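Local coordinates for protein leucine aminopeptidase 1 (Caenorhabditis elegans, PDB 2HC9) that removes N-terminal amino acids, preferably leucine, from peptides as a two-zinc M17 aminopeptidase and probably serves as a digestive enzyme, at residues A126-F131 against D165-V170; A280-A285 against A474-L479; E284-L289 against L298-C303. The protein carries 1 engineered substitution. All coordinates share one frame; numbering follows the deposited sequence.

In the fold
The three contacts lead from the N-terminal domain into the core of the catalytic domain. Contact 1 joins helices 120-128 and 157-178. Contacts 2 and 3 both use helix 277-290, share Glu284 and Ala285, and have centres about 8 Å apart. The centre of contact 1 is about 12 Å from that of contact 2 and about 17 Å from that of contact 3. Ser169 of contact 1 reaches helix 277-290 through a probable hydrogen bond, from its OG to Glu284 O at 2.8 Å. Contact 2 comes nearest to the zinc site: the side chain of Met282 is about 8 Å from that of Lys252, a zinc ligand. Contacts 1 and 3 lie farther off.

Contact 1. Residues A126-F131 against D165-V170; sequences AIARTF and DLSESV
Ala128 and Arg129 meet Ser167 and Val170 where helix 120-128 meets helix 157-178. The contact is small and has two parts. In the first, the methyl of Ala128 points toward the other helix and sits beside the Ser167 side chain. Ala128 CB is 3.6 Å from Ser167 OG and 3.7 Å from Ser167 CB. The hydroxyl bonds back to Leu163 O, one turn earlier in its own helix.

The second part is an arginine stem against a valine methyl. Arg129 CG lies beside its own backbone N (chi1 -51°), and the chain then runs extended from CG to NE. This carries the aliphatic stem past Val170, so that the two side chains cross obliquely. Arg129 CG is 3.6 Å from Val170 CG1. Val170 CG1 is also 3.8 Å from Arg129 NH2, tilted from the guanidinium plane. Val170 offers CG1 because this branch stands anti to its backbone N (chi1 169°). The charged end is held elsewhere. NH1 forms a salt bridge with Asp398, and NH2 bonds to Thr469 O. Together these two partners probably fix the rotation of the guanidinium.

Ala128 to Phe131 form a type I turn. Phe131 N bonds to Ala128 O at 3.1 Å. Ile127 O accepts twice from Thr130, from its backbone N and from Thr130 OG1 at 2.7 Å. The hydroxyl bond lies in the carbonyl plane.

Ile127 and Thr130 pack on helix 90-97, and Arg129 also touches Tyr94 there. On helix 157-178, Leu166 and Ser169 turn to Pro473 of helix 473-480. The contact thus lies between helix 90-97 and helix 473-480.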
ATOM      1  N   ALA A 126     -17.488 -22.855  28.749  1.00 19.01           N
ATOM      2  CA  ALA A 126     -18.057 -22.286  27.523  1.00 17.14           C
ATOM      3  C   ALA A 126     -19.320 -21.479  27.828  1.00 18.15           C
ATOM      4  O   ALA A 126     -19.518 -20.411  27.240  1.00 17.02           O
ATOM      5  CB  ALA A 126     -18.373 -23.383  26.493  1.00 17.63           C
ATOM      6  N   ILE A 127     -20.182 -21.990  28.722  1.00 17.77           N
ATOM      7  CA  ILE A 127     -21.403 -21.225  29.097  1.00 15.44           C
ATOM      8  C   ILE A 127     -21.037 -19.944  29.856  1.00 15.88           C
ATOM      9  O   ILE A 127     -21.567 -18.856  29.571  1.00 17.31           O
ATOM     10  CB  ILE A 127     -22.381 -22.090  29.951  1.00 17.17           C
ATOM     11  CG1 ILE A 127     -22.942 -23.271  29.144  1.00 17.97           C
ATOM     12  CG2 ILE A 127     -23.524 -21.241  30.533  1.00 19.05           C
ATOM     13  CD1 ILE A 127     -23.643 -24.355  30.014  1.00 18.55           C
ATOM     14  N   ALA A 128     -20.131 -20.078  30.826  1.00 16.12           N
ATOM     15  CA  ALA A 128     -19.672 -18.942  31.619  1.00 14.59           C
ATOM     16  C   ALA A 128     -19.159 -17.797  30.746  1.00 17.43           C
ATOM     17  O   ALA A 128     -19.444 -16.633  31.024  1.00 18.56           O
ATOM     18  CB  ALA A 128     -18.577 -19.395  32.604  1.00 18.20           C
ATOM     19  N   ARG A 129     -18.431 -18.126  29.672  1.00 15.59           N
ATOM     20  CA  ARG A 129     -17.801 -17.097  28.796  1.00 19.68           C
ATOM     21  C   ARG A 129     -18.850 -16.177  28.164  1.00 19.22           C
ATOM     22  O   ARG A 129     -18.514 -15.069  27.730  1.00 18.03           O
ATOM     23  CB  ARG A 129     -16.993 -17.716  27.615  1.00 19.79           C
ATOM     24  CG  ARG A 129     -15.956 -18.791  27.947  1.00 27.81           C
ATOM     25  CD  ARG A 129     -15.305 -19.432  26.677  1.00 28.55           C
ATOM     26  NE  ARG A 129     -14.640 -20.730  26.951  1.00 23.69           N
ATOM     27  CZ  ARG A 129     -13.503 -20.846  27.648  1.00 27.61           C
ATOM     28  NH1 ARG A 129     -12.958 -22.049  27.871  1.00 28.54           N
ATOM     29  NH2 ARG A 129     -12.905 -19.758  28.140  1.00 17.76           N
ATOM     30  N   THR A 130     -20.097 -16.646  28.042  1.00 15.84           N
ATOM     31  CA  THR A 130     -21.118 -15.866  27.335  1.00 16.49           C
ATOM     32  C   THR A 130     -21.782 -14.838  28.253  1.00 17.48           C
ATOM     33  O   THR A 130     -22.611 -14.062  27.796  1.00 17.64           O
ATOM     34  CB  THR A 130     -22.239 -16.756  26.738  1.00 19.15           C
ATOM     35  OG1 THR A 130     -23.010 -17.338  27.807  1.00 17.19           O
ATOM     36  CG2 THR A 130     -21.646 -17.847  25.780  1.00 18.34           C
ATOM     37  N   PHE A 131     -21.450 -14.866  29.549  1.00 17.12           N
ATOM     38  CA  PHE A 131     -21.972 -13.872  30.494  1.00 18.46           C
ATOM     39  C   PHE A 131     -20.968 -12.750  30.696  1.00 15.00           C
ATOM     40  O   PHE A 131     -20.160 -12.771  31.638  1.00 16.36           O
ATOM     41  CB  PHE A 131     -22.465 -14.530  31.798  1.00 16.55           C
ATOM     42  CG  PHE A 131     -23.747 -15.305  31.578  1.00 15.83           C
ATOM     43  CD1 PHE A 131     -24.960 -14.637  31.495  1.00 19.55           C
ATOM     44  CD2 PHE A 131     -23.706 -16.653  31.307  1.00 18.49           C
ATOM     45  CE1 PHE A 131     -26.138 -15.326  31.215  1.00 20.14           C
ATOM     46  CE2 PHE A 131     -24.880 -17.364  31.026  1.00 16.40           C
ATOM     47  CZ  PHE A 131     -26.090 -16.701  30.981  1.00 19.19           C
ATOM     48  N   ASP A 165     -16.038 -21.363  40.800  1.00 14.60           N
ATOM     49  CA  ASP A 165     -14.815 -20.561  40.859  1.00 16.68           C
ATOM     50  C   ASP A 165     -14.166 -20.450  39.482  1.00 16.86           C
ATOM     51  O   ASP A 165     -13.631 -19.391  39.125  1.00 15.92           O
ATOM     52  CB  ASP A 165     -13.827 -21.189  41.824  1.00 14.82           C
ATOM     53  CG  ASP A 165     -14.194 -20.945  43.288  1.00 19.96           C
ATOM     54  OD1 ASP A 165     -14.915 -19.972  43.578  1.00 20.03           O
ATOM     55  OD2 ASP A 165     -13.739 -21.725  44.136  1.00 19.78           O
ATOM     56  N   LEU A 166     -14.193 -21.538  38.723  1.00 14.11           N
ATOM     57  CA  LEU A 166     -13.646 -21.488  37.366  1.00 15.34           C
ATOM     58  C   LEU A 166     -14.468 -20.541  36.484  1.00 16.28           C
ATOM     59  O   LEU A 166     -13.903 -19.722  35.746  1.00 16.56           O
ATOM     60  CB  LEU A 166     -13.620 -22.884  36.741  1.00 16.62           C
ATOM     61  CG  LEU A 166     -13.146 -22.904  35.274  1.00 20.43           C
ATOM     62  CD1 LEU A 166     -11.683 -22.430  35.183  1.00 17.48           C
ATOM     63  CD2 LEU A 166     -13.324 -24.313  34.701  1.00 16.36           C
ATOM     64  N   SER A 167     -15.793 -20.641  36.573  1.00 15.73           N
ATOM     65  CA  SER A 167     -16.666 -19.702  35.870  1.00 16.27           C
ATOM     66  C   SER A 167     -16.312 -18.259  36.195  1.00 16.98           C
ATOM     67  O   SER A 167     -16.275 -17.412  35.305  1.00 16.26           O
ATOM     68  CB  SER A 167     -18.141 -19.957  36.200  1.00 18.32           C
ATOM     69  OG  SER A 167     -18.556 -21.233  35.739  1.00 18.60           O
ATOM     70  N   GLU A 168     -16.079 -17.975  37.471  1.00 15.41           N
ATOM     71  CA  GLU A 168     -15.686 -16.624  37.882  1.00 15.23           C
ATOM     72  C   GLU A 168     -14.331 -16.254  37.292  1.00 17.19           C
ATOM     73  O   GLU A 168     -14.149 -15.144  36.805  1.00 15.07           O
ATOM     74  CB  GLU A 168     -15.680 -16.504  39.418  1.00 17.02           C
ATOM     75  CG  GLU A 168     -15.083 -15.182  39.960  1.00 17.49           C
ATOM     76  CD  GLU A 168     -15.956 -13.933  39.716  1.00 17.36           C
ATOM     77  OE1 GLU A 168     -16.970 -13.976  38.996  1.00 17.51           O
ATOM     78  OE2 GLU A 168     -15.604 -12.863  40.249  1.00 19.14           O
ATOM     79  N   SER A 169     -13.380 -17.184  37.312  1.00 15.63           N
ATOM     80  CA  SER A 169     -12.030 -16.865  36.813  1.00 13.45           C
ATOM     81  C   SER A 169     -12.098 -16.566  35.308  1.00 14.02           C
ATOM     82  O   SER A 169     -11.443 -15.628  34.824  1.00 15.55           O
ATOM     83  CB  SER A 169     -11.077 -18.025  37.092  1.00 18.80           C
ATOM     84  OG  SER A 169     -10.564 -17.952  38.416  1.00 18.70           O
ATOM     85  N   VAL A 170     -12.902 -17.351  34.592  1.00 12.94           N
ATOM     86  CA  VAL A 170     -13.145 -17.155  33.152  1.00 14.25           C
ATOM     87  C   VAL A 170     -13.752 -15.776  32.903  1.00 18.01           C
ATOM     88  O   VAL A 170     -13.225 -14.976  32.095  1.00 14.00           O
ATOM     89  CB  VAL A 170     -14.035 -18.299  32.547  1.00 16.64           C
ATOM     90  CG1 VAL A 170     -14.513 -17.937  31.124  1.00 14.95           C
ATOM     91  CG2 VAL A 170     -13.225 -19.640  32.535  1.00 15.54           C
TER

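Contact 2. Residues A280-A285 against A474-L479; sequences AGMLEA and ALFSTL
Met282 and Phe476 make the close part of this contact between helices 277-290 and 473-480. Their side chains meet at an oblique angle. Met282 SD is 3.7 Å from Phe476 CE2, and the terminal methyl, Met282 CE, is 3.7 Å from Phe476 CZ. The sulfur lies 4.4 Å from the centroid of the Phe476 ring and 37° off its normal. This is a Met-aromatic contact. The methionine chain bends at chi2 and chi3, which brings SD and CE alongside the neighbouring ring atoms CE2 and CZ. Beside it, Ala285 CB meets Phe476 CB at 3.9 Å. The small alanine probably lets the backbones come near, with Ala285 CA 6.1 Å from Phe476 CA.

Both helices lie against the central sheet of the M17 catalytic domain, an alpha/beta fold. Met282 and Phe476 both rest on Leu249 of strand 246-254 and Met360 of strand 356-361. Phe476 also stacks edge-to-face with Phe358.

The rest of the interface is loose, and helix 157-178 takes up this side. Ser477 makes no contact with residues 280-285. Its OG bonds back to Pro473 O, and the side chain packs on Phe162 of helix 157-178 instead. Toward Ala280 the helices draw apart, and the Ala280 methyl packs on Leu176, also of helix 157-178.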
ATOM      1  N   ALA A 280      -4.014 -11.365  32.397  1.00 14.63           N
ATOM      2  CA  ALA A 280      -5.347 -11.624  32.991  1.00 14.45           C
ATOM      3  C   ALA A 280      -5.564 -13.121  33.171  1.00 17.81           C
ATOM      4  O   ALA A 280      -6.059 -13.576  34.214  1.00 13.96           O
ATOM      5  CB  ALA A 280      -6.461 -11.028  32.092  1.00 15.53           C
ATOM      6  N   GLY A 281      -5.237 -13.897  32.144  1.00 14.95           N
ATOM      7  CA  GLY A 281      -5.488 -15.352  32.204  1.00 14.25           C
ATOM      8  C   GLY A 281      -4.612 -16.049  33.242  1.00 14.67           C
ATOM      9  O   GLY A 281      -5.086 -16.945  33.957  1.00 14.43           O
ATOM     10  N   MET A 282      -3.352 -15.630  33.364  1.00 15.83           N
ATOM     11  CA  MET A 282      -2.449 -16.216  34.381  1.00 17.28           C
ATOM     12  C   MET A 282      -2.912 -15.858  35.803  1.00 14.25           C
ATOM     13  O   MET A 282      -2.945 -16.720  36.694  1.00 15.63           O
ATOM     14  CB  MET A 282      -0.986 -15.765  34.179  1.00 17.25           C
ATOM     15  CG  MET A 282      -0.308 -16.370  32.909  1.00 14.07           C
ATOM     16  SD  MET A 282      -0.610 -18.150  32.745  1.00 17.08           S
ATOM     17  CE  MET A 282       1.011 -18.781  32.274  1.00 15.99           C
ATOM     18  N   LEU A 283      -3.270 -14.592  36.001  1.00 15.96           N
ATOM     19  CA  LEU A 283      -3.804 -14.125  37.294  1.00 15.74           C
ATOM     20  C   LEU A 283      -5.025 -14.932  37.722  1.00 15.46           C
ATOM     21  O   LEU A 283      -5.136 -15.366  38.890  1.00 15.07           O
ATOM     22  CB  LEU A 283      -4.202 -12.644  37.172  1.00 13.92           C
ATOM     23  CG  LEU A 283      -4.876 -12.035  38.411  1.00 14.25           C
ATOM     24  CD1 LEU A 283      -3.895 -12.116  39.587  1.00 14.01           C
ATOM     25  CD2 LEU A 283      -5.393 -10.616  38.156  1.00 13.62           C
ATOM     26  N   GLU A 284      -5.965 -15.124  36.794  1.00 16.12           N
ATOM     27  CA  GLU A 284      -7.206 -15.816  37.135  1.00 19.09           C
ATOM     28  C   GLU A 284      -7.067 -17.321  37.222  1.00 18.18           C
ATOM     29  O   GLU A 284      -7.789 -17.965  37.987  1.00 16.92           O
ATOM     30  CB  GLU A 284      -8.354 -15.401  36.199  1.00 15.38           C
ATOM     31  CG  GLU A 284      -8.614 -13.872  36.221  1.00 14.52           C
ATOM     32  CD  GLU A 284      -9.116 -13.360  37.580  1.00 20.55           C
ATOM     33  OE1 GLU A 284      -9.734 -14.150  38.324  1.00 15.66           O
ATOM     34  OE2 GLU A 284      -8.921 -12.152  37.868  1.00 19.24           O
ATOM     35  N   ALA A 285      -6.116 -17.886  36.474  1.00 16.04           N
ATOM     36  CA  ALA A 285      -5.702 -19.287  36.709  1.00 16.37           C
ATOM     37  C   ALA A 285      -5.122 -19.489  38.103  1.00 14.06           C
ATOM     38  O   ALA A 285      -5.462 -20.454  38.775  1.00 16.72           O
ATOM     39  CB  ALA A 285      -4.673 -19.765  35.656  1.00 15.00           C
ATOM     40  N   ALA A 474      -9.211 -22.257  32.413  1.00 13.69           N
ATOM     41  CA  ALA A 474      -9.649 -23.645  32.199  1.00 13.29           C
ATOM     42  C   ALA A 474      -8.437 -24.508  31.843  1.00 17.50           C
ATOM     43  O   ALA A 474      -8.265 -25.588  32.397  1.00 15.69           O
ATOM     44  CB  ALA A 474     -10.737 -23.729  31.121  1.00 15.31           C
ATOM     45  N   LEU A 475      -7.596 -24.029  30.927  1.00 18.43           N
ATOM     46  CA  LEU A 475      -6.370 -24.756  30.539  1.00 14.62           C
ATOM     47  C   LEU A 475      -5.503 -25.107  31.749  1.00 15.52           C
ATOM     48  O   LEU A 475      -5.120 -26.263  31.928  1.00 15.60           O
ATOM     49  CB  LEU A 475      -5.517 -23.889  29.593  1.00 14.12           C
ATOM     50  CG  LEU A 475      -4.228 -24.580  29.142  1.00 16.59           C
ATOM     51  CD1 LEU A 475      -4.524 -25.925  28.383  1.00 16.13           C
ATOM     52  CD2 LEU A 475      -3.458 -23.617  28.224  1.00 14.68           C
ATOM     53  N   PHE A 476      -5.182 -24.114  32.577  1.00 15.71           N
ATOM     54  CA  PHE A 476      -4.281 -24.384  33.693  1.00 16.25           C
ATOM     55  C   PHE A 476      -4.923 -25.132  34.847  1.00 17.56           C
ATOM     56  O   PHE A 476      -4.246 -25.816  35.591  1.00 16.45           O
ATOM     57  CB  PHE A 476      -3.548 -23.132  34.161  1.00 15.72           C
ATOM     58  CG  PHE A 476      -2.449 -22.733  33.226  1.00 16.67           C
ATOM     59  CD1 PHE A 476      -1.233 -23.406  33.257  1.00 18.38           C
ATOM     60  CD2 PHE A 476      -2.664 -21.761  32.252  1.00 18.01           C
ATOM     61  CE1 PHE A 476      -0.210 -23.088  32.342  1.00 20.91           C
ATOM     62  CE2 PHE A 476      -1.645 -21.416  31.348  1.00 22.49           C
ATOM     63  CZ  PHE A 476      -0.418 -22.091  31.391  1.00 19.69           C
ATOM     64  N   SER A 477      -6.234 -25.010  34.975  1.00 18.02           N
ATOM     65  CA  SER A 477      -6.957 -25.834  35.945  1.00 21.31           C
ATOM     66  C   SER A 477      -6.835 -27.302  35.601  1.00 20.98           C
ATOM     67  O   SER A 477      -6.607 -28.116  36.485  1.00 19.70           O
ATOM     68  CB  SER A 477      -8.433 -25.436  35.986  1.00 20.18           C
ATOM     69  OG  SER A 477      -8.510 -24.179  36.614  1.00 23.99           O
ATOM     70  N   THR A 478      -6.973 -27.638  34.318  1.00 20.50           N
ATOM     71  CA  THR A 478      -6.848 -29.046  33.894  0.50 19.05           C
ATOM     72  C   THR A 478      -5.398 -29.475  33.892  1.00 20.20           C
ATOM     73  O   THR A 478      -5.096 -30.594  34.288  1.00 22.07           O
ATOM     74  CB  THR A 478      -7.508 -29.430  32.514  0.50 19.83           C
ATOM     75  OG1 THR A 478      -6.960 -28.653  31.438  0.50 13.76           O
ATOM     76  CG2 THR A 478      -9.040 -29.293  32.553  0.50 16.54           C
ATOM     77  N   LEU A 479      -4.495 -28.598  33.470  1.00 15.60           N
ATOM     78  CA  LEU A 479      -3.065 -28.960  33.436  1.00 18.60           C
ATOM     79  C   LEU A 479      -2.469 -29.209  34.835  1.00 20.68           C
ATOM     80  O   LEU A 479      -1.728 -30.196  35.051  1.00 20.10           O
ATOM     81  CB  LEU A 479      -2.247 -27.880  32.702  1.00 16.87           C
ATOM     82  CG  LEU A 479      -0.734 -28.158  32.572  1.00 17.36           C
ATOM     83  CD1 LEU A 479      -0.522 -29.385  31.687  1.00 18.40           C
ATOM     84  CD2 LEU A 479      -0.055 -26.938  31.952  1.00 16.97           C
TER

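Contact 3. Residues E284-L289 against L298-C303; sequences EAYSAL and LHACLC
Tyr286 and Ala300 mark the nearest backbone approach, with CA atoms 6.4 Å apart, where helix 284-289 runs nearly antiparallel to strand 298-303 at 158° and an axis distance of 8.8 Å. Tyr286 carries most of the contact. Its ring stands anti to the backbone N (chi1 176°), which sends it from the helix onto the strand. The CD1 side of the ring does the touching. Tyr286 CD1 is 3.6 Å from Leu298 CD2. The Ala300 methyl lies over the ring, off centre, in a CH-pi contact: Ala300 CB is 4.2 Å from the centroid of the Tyr286 ring and 29° off its normal. The strand backbone comes close as well. Leu298 O lies at the ring edge, in plane, 3.6 Å from Tyr286 CE1. Ala300 N is 3.8 Å from Tyr286 CD1, obliquely placed.

The phenol oxygen is hydrogen-bonded to Ser202 OG, outside both segments. A leucine in place of Tyr286 would probably leave Ser202 without this partner and open a gap over Ala300.

Leu289, one turn on, adds a smaller touch. Its CD1 meets Leu298 CD2 at 4.1 Å, and the two side chains cross at about a right angle. The Leu298 methyl thus sits against both helix residues.

Helix 277-290 and strand 297-307 are the last two elements of a beta-alpha-beta unit that begins with strand 256-257. Strand 297-307 lies between strands 232-238 and 246-254, to which it is bonded through the backbone. Tyr286 also packs on Leu236 and His238 of the first, and Leu298 on Ile247 and Leu249 of the second. Away from the sheet, Glu284 and Ala288 turn to helix 157-178.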
ATOM      1  N   GLU A 284      -5.965 -15.124  36.794  1.00 16.12           N
ATOM      2  CA  GLU A 284      -7.206 -15.816  37.135  1.00 19.09           C
ATOM      3  C   GLU A 284      -7.067 -17.321  37.222  1.00 18.18           C
ATOM      4  O   GLU A 284      -7.789 -17.965  37.987  1.00 16.92           O
ATOM      5  CB  GLU A 284      -8.354 -15.401  36.199  1.00 15.38           C
ATOM      6  CG  GLU A 284      -8.614 -13.872  36.221  1.00 14.52           C
ATOM      7  CD  GLU A 284      -9.116 -13.360  37.580  1.00 20.55           C
ATOM      8  OE1 GLU A 284      -9.734 -14.150  38.324  1.00 15.66           O
ATOM      9  OE2 GLU A 284      -8.921 -12.152  37.868  1.00 19.24           O
ATOM     10  N   ALA A 285      -6.116 -17.886  36.474  1.00 16.04           N
ATOM     11  CA  ALA A 285      -5.702 -19.287  36.709  1.00 16.37           C
ATOM     12  C   ALA A 285      -5.122 -19.489  38.103  1.00 14.06           C
ATOM     13  O   ALA A 285      -5.462 -20.454  38.775  1.00 16.72           O
ATOM     14  CB  ALA A 285      -4.673 -19.765  35.656  1.00 15.00           C
ATOM     15  N   TYR A 286      -4.214 -18.602  38.504  1.00 13.94           N
ATOM     16  CA  TYR A 286      -3.595 -18.656  39.822  1.00 16.29           C
ATOM     17  C   TYR A 286      -4.696 -18.611  40.880  1.00 17.86           C
ATOM     18  O   TYR A 286      -4.690 -19.404  41.819  1.00 16.22           O
ATOM     19  CB  TYR A 286      -2.649 -17.461  39.972  1.00 16.20           C
ATOM     20  CG  TYR A 286      -1.979 -17.306  41.328  1.00 16.25           C
ATOM     21  CD1 TYR A 286      -0.752 -17.919  41.584  1.00 15.56           C
ATOM     22  CD2 TYR A 286      -2.568 -16.527  42.347  1.00 16.78           C
ATOM     23  CE1 TYR A 286      -0.116 -17.776  42.791  1.00 17.71           C
ATOM     24  CE2 TYR A 286      -1.924 -16.363  43.583  1.00 16.58           C
ATOM     25  CZ  TYR A 286      -0.695 -16.986  43.787  1.00 19.15           C
ATOM     26  OH  TYR A 286      -0.036 -16.855  44.985  1.00 18.90           O
ATOM     27  N   SER A 287      -5.625 -17.675  40.722  1.00 17.33           N
ATOM     28  CA  SER A 287      -6.744 -17.543  41.652  1.00 18.05           C
ATOM     29  C   SER A 287      -7.547 -18.852  41.789  1.00 19.15           C
ATOM     30  O   SER A 287      -7.781 -19.333  42.904  1.00 17.27           O
ATOM     31  CB  SER A 287      -7.653 -16.401  41.223  1.00 15.96           C
ATOM     32  OG  SER A 287      -8.804 -16.304  42.062  1.00 18.11           O
ATOM     33  N   ALA A 288      -7.948 -19.432  40.669  1.00 15.13           N
ATOM     34  CA  ALA A 288      -8.758 -20.682  40.710  1.00 19.57           C
ATOM     35  C   ALA A 288      -7.989 -21.846  41.382  1.00 20.88           C
ATOM     36  O   ALA A 288      -8.554 -22.604  42.179  1.00 19.19           O
ATOM     37  CB  ALA A 288      -9.195 -21.072  39.293  1.00 18.74           C
ATOM     38  N   LEU A 289      -6.695 -21.978  41.078  1.00 17.79           N
ATOM     39  CA  LEU A 289      -5.885 -23.066  41.636  1.00 16.53           C
ATOM     40  C   LEU A 289      -5.682 -22.882  43.139  1.00 16.85           C
ATOM     41  O   LEU A 289      -5.765 -23.841  43.902  1.00 19.78           O
ATOM     42  CB  LEU A 289      -4.520 -23.135  40.943  1.00 19.93           C
ATOM     43  CG  LEU A 289      -4.589 -23.639  39.478  1.00 18.51           C
ATOM     44  CD1 LEU A 289      -3.262 -23.357  38.706  1.00 18.24           C
ATOM     45  CD2 LEU A 289      -4.955 -25.119  39.403  1.00 17.18           C
ATOM     46  N   LEU A 298       3.678 -22.040  43.854  1.00 18.61           N
ATOM     47  CA  LEU A 298       3.094 -21.466  42.631  1.00 17.95           C
ATOM     48  C   LEU A 298       3.274 -19.963  42.685  1.00 18.90           C
ATOM     49  O   LEU A 298       3.031 -19.344  43.732  1.00 17.63           O
ATOM     50  CB  LEU A 298       1.597 -21.801  42.513  1.00 18.14           C
ATOM     51  CG  LEU A 298       0.890 -21.328  41.233  1.00 18.85           C
ATOM     52  CD1 LEU A 298       1.487 -22.032  39.983  1.00 16.11           C
ATOM     53  CD2 LEU A 298      -0.646 -21.547  41.326  1.00 19.94           C
ATOM     54  N   HIS A 299       3.677 -19.372  41.554  1.00 16.87           N
ATOM     55  CA  HIS A 299       3.849 -17.911  41.480  1.00 17.30           C
ATOM     56  C   HIS A 299       3.113 -17.381  40.237  1.00 17.99           C
ATOM     57  O   HIS A 299       3.172 -17.996  39.169  1.00 19.82           O
ATOM     58  CB  HIS A 299       5.329 -17.524  41.356  1.00 19.21           C
ATOM     59  CG  HIS A 299       6.238 -18.194  42.351  1.00 22.13           C
ATOM     60  ND1 HIS A 299       6.501 -17.659  43.598  1.00 17.54           N
ATOM     61  CD2 HIS A 299       6.974 -19.330  42.265  1.00 21.81           C
ATOM     62  CE1 HIS A 299       7.356 -18.442  44.239  1.00 24.27           C
ATOM     63  NE2 HIS A 299       7.653 -19.467  43.455  1.00 20.98           N
ATOM     64  N   ALA A 300       2.429 -16.251  40.382  1.00 15.68           N
ATOM     65  CA  ALA A 300       1.940 -15.488  39.216  1.00 15.75           C
ATOM     66  C   ALA A 300       2.864 -14.283  39.076  1.00 19.68           C
ATOM     67  O   ALA A 300       3.062 -13.542  40.048  1.00 18.09           O
ATOM     68  CB  ALA A 300       0.487 -15.052  39.417  1.00 17.73           C
ATOM     69  N   CYS A 301       3.455 -14.100  37.888  1.00 17.21           N
ATOM     70  CA  CYS A 301       4.377 -12.991  37.661  1.00 14.26           C
ATOM     71  C   CYS A 301       3.808 -12.183  36.498  1.00 18.01           C
ATOM     72  O   CYS A 301       3.752 -12.683  35.374  1.00 16.70           O
ATOM     73  CB  CYS A 301       5.777 -13.490  37.251  1.00 15.64           C
ATOM     74  SG  CYS A 301       6.527 -14.618  38.453  1.00 18.41           S
ATOM     75  N   LEU A 302       3.373 -10.964  36.776  1.00 16.02           N
ATOM     76  CA  LEU A 302       2.643 -10.163  35.791  1.00 18.24           C
ATOM     77  C   LEU A 302       3.490  -8.993  35.347  1.00 16.78           C
ATOM     78  O   LEU A 302       3.914  -8.194  36.168  1.00 16.69           O
ATOM     79  CB  LEU A 302       1.312  -9.666  36.365  1.00 15.60           C
ATOM     80  CG  LEU A 302       0.444 -10.802  36.950  1.00 18.35           C
ATOM     81  CD1 LEU A 302      -0.865 -10.202  37.442  1.00 23.49           C
ATOM     82  CD2 LEU A 302       0.176 -11.978  35.995  1.00 15.08           C
ATOM     83  N   CYS A 303       3.741  -8.898  34.034  1.00 13.00           N
ATOM     84  CA  CYS A 303       4.562  -7.822  33.507  1.00 14.51           C
ATOM     85  C   CYS A 303       3.603  -6.797  32.925  1.00 16.20           C
ATOM     86  O   CYS A 303       2.970  -7.072  31.902  1.00 15.31           O
ATOM     87  CB  CYS A 303       5.493  -8.390  32.414  1.00 13.68           C
ATOM     88  SG  CYS A 303       6.487  -9.803  33.012  1.00 17.18           S
TER